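PDB 1OFU: cell division inhibitor SulA from Pseudomonas aeruginosa, which probably inhibits cell division during the SOS response by binding FtsZ, blocking its polymerisation and so the assembly of the Z ring. Local coordinates for residues Thr37-Pro42 and Ala73-Ala78. Numbering follows the deposited sequence.
Sequences TLIAPP and ALSCEA
Ile39, the last residue of its strand, lays its CD1 methyl against helix 68-80 between Leu74, Ser75 and Ala78, and carries most of the contact. Ile39 CD1 lies 3.8 Å from Leu74 CD2 and 4.0 Å from Ala78 CB, one helical turn further on. CG1, anti to the carbonyl carbon (chi1 -65°), carries CD1 onto the helix, while Ile39 CG2 passes alongside the serine, 3.6 Å from Ser75 OG. No hydrogen bond crosses here; the hydroxyl is satisfied by Ala71 O and Ser89 OG while it lies against the apolar isoleucine. Packing thins toward the start of the strand, where Thr37 CG2 only grazes Ala78 CB at 4.5 Å and Thr37 OG1 bonds Ser84 OG instead. Glu77 leads away from the strand on a less buried side of the helix and pairs with Arg80. Ala78 begins the FtsZ-binding segment 78-83, into which this helix leads directly. The axes of 37-39 and 73-78 run nearly antiparallel (164°), 9.2 Å apart at their closest, as expected for a helix laid over a parallel alpha/beta sheet. Strand 35-39 lies between strands 60-63 and 84-89; Leu63 and Val87 extend the apolar layer beneath helix 68-80, and helix 96-109 packs against Ser75 and Cys76.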
loop_
_atom_site.group_PDB
_atom_site.type_symbol
_atom_site.label_atom_id
_atom_site.label_comp_id
_atom_site.label_asym_id
_atom_site.label_seq_id
_atom_site.Cartn_x
_atom_site.Cartn_y
_atom_site.Cartn_z
ATOM N N THR D 37 -7.334 -2.462 14.972
ATOM C CA THR D 37 -7.956 -1.566 15.931
ATOM C C THR D 37 -7.112 -0.332 16.148
ATOM O O THR D 37 -5.922 -0.424 16.462
ATOM C CB THR D 37 -8.195 -2.265 17.278
ATOM O OG1 THR D 37 -9.109 -3.345 17.078
ATOM C CG2 THR D 37 -8.785 -1.295 18.295
ATOM N N LEU D 38 -7.743 0.823 15.957
ATOM C CA LEU D 38 -7.094 2.110 16.131
ATOM C C LEU D 38 -7.621 2.679 17.446
ATOM O O LEU D 38 -8.835 2.768 17.645
ATOM C CB LEU D 38 -7.460 3.045 14.972
ATOM C CG LEU D 38 -7.293 2.523 13.539
ATOM C CD1 LEU D 38 -7.636 3.646 12.549
ATOM C CD2 LEU D 38 -5.862 2.041 13.317
ATOM N N ILE D 39 -6.723 3.065 18.346
ATOM C CA ILE D 39 -7.160 3.596 19.625
ATOM C C ILE D 39 -6.852 5.065 19.863
ATOM O O ILE D 39 -5.691 5.482 19.913
ATOM C CB ILE D 39 -6.598 2.748 20.775
ATOM C CG1 ILE D 39 -7.205 1.343 20.683
ATOM C CG2 ILE D 39 -6.890 3.416 22.116
ATOM C CD1 ILE D 39 -6.914 0.447 21.846
ATOM N N ALA D 40 -7.923 5.842 20.007
ATOM C CA ALA D 40 -7.837 7.272 20.255
ATOM C C ALA D 40 -6.882 7.991 19.310
ATOM O O ALA D 40 -5.961 8.676 19.751
ATOM C CB ALA D 40 -7.426 7.524 21.708
ATOM N N PRO D 41 -7.080 7.835 17.992
ATOM C CA PRO D 41 -6.200 8.508 17.034
ATOM C C PRO D 41 -6.483 10.005 17.085
ATOM O O PRO D 41 -7.526 10.421 17.578
ATOM C CB PRO D 41 -6.608 7.891 15.704
ATOM C CG PRO D 41 -8.072 7.655 15.900
ATOM C CD PRO D 41 -8.112 7.053 17.289
ATOM N N PRO D 42 -5.558 10.833 16.581
ATOM C CA PRO D 42 -5.777 12.281 16.603
ATOM C C PRO D 42 -7.016 12.711 15.814
ATOM O O PRO D 42 -7.464 12.009 14.902
ATOM C CB PRO D 42 -4.479 12.836 16.021
ATOM C CG PRO D 42 -4.009 11.732 15.120
ATOM C CD PRO D 42 -4.272 10.501 15.943
ATOM N N ALA D 73 -4.624 2.151 28.721
ATOM C CA ALA D 73 -5.319 1.005 29.298
ATOM C C ALA D 73 -6.188 0.348 28.233
ATOM O O ALA D 73 -6.252 -0.879 28.143
ATOM C CB ALA D 73 -6.176 1.448 30.486
ATOM N N LEU D 74 -6.854 1.165 27.419
ATOM C CA LEU D 74 -7.707 0.622 26.365
ATOM C C LEU D 74 -6.858 -0.139 25.344
ATOM O O LEU D 74 -7.275 -1.184 24.849
ATOM C CB LEU D 74 -8.480 1.743 25.660
ATOM C CG LEU D 74 -9.875 1.367 25.136
ATOM C CD1 LEU D 74 -10.417 2.491 24.273
ATOM C CD2 LEU D 74 -9.817 0.085 24.335
ATOM N N SER D 75 -5.668 0.378 25.032
ATOM C CA SER D 75 -4.784 -0.284 24.070
ATOM C C SER D 75 -4.360 -1.669 24.555
ATOM O O SER D 75 -4.432 -2.646 23.810
ATOM C CB SER D 75 -3.536 0.564 23.804
ATOM O OG SER D 75 -3.870 1.810 23.215
ATOM N N CYS D 76 -3.919 -1.753 25.807
ATOM C CA CYS D 76 -3.481 -3.029 26.363
ATOM C C CYS D 76 -4.631 -4.025 26.394
ATOM O O CYS D 76 -4.445 -5.211 26.131
ATOM C CB CYS D 76 -2.938 -2.837 27.779
ATOM S SG CYS D 76 -1.476 -1.771 27.891
ATOM N N GLU D 77 -5.823 -3.530 26.704
ATOM C CA GLU D 77 -7.000 -4.380 26.779
ATOM C C GLU D 77 -7.344 -4.991 25.423
ATOM O O GLU D 77 -7.558 -6.199 25.316
ATOM C CB GLU D 77 -8.187 -3.577 27.313
ATOM C CG GLU D 77 -9.247 -4.435 27.959
ATOM C CD GLU D 77 -8.693 -5.269 29.100
ATOM O OE1 GLU D 77 -8.183 -4.675 30.072
ATOM O OE2 GLU D 77 -8.763 -6.516 29.024
ATOM N N ALA D 78 -7.395 -4.152 24.389
ATOM C CA ALA D 78 -7.707 -4.617 23.040
ATOM C C ALA D 78 -6.658 -5.620 22.555
ATOM O O ALA D 78 -6.974 -6.558 21.824
ATOM C CB ALA D 78 -7.788 -3.424 22.082
#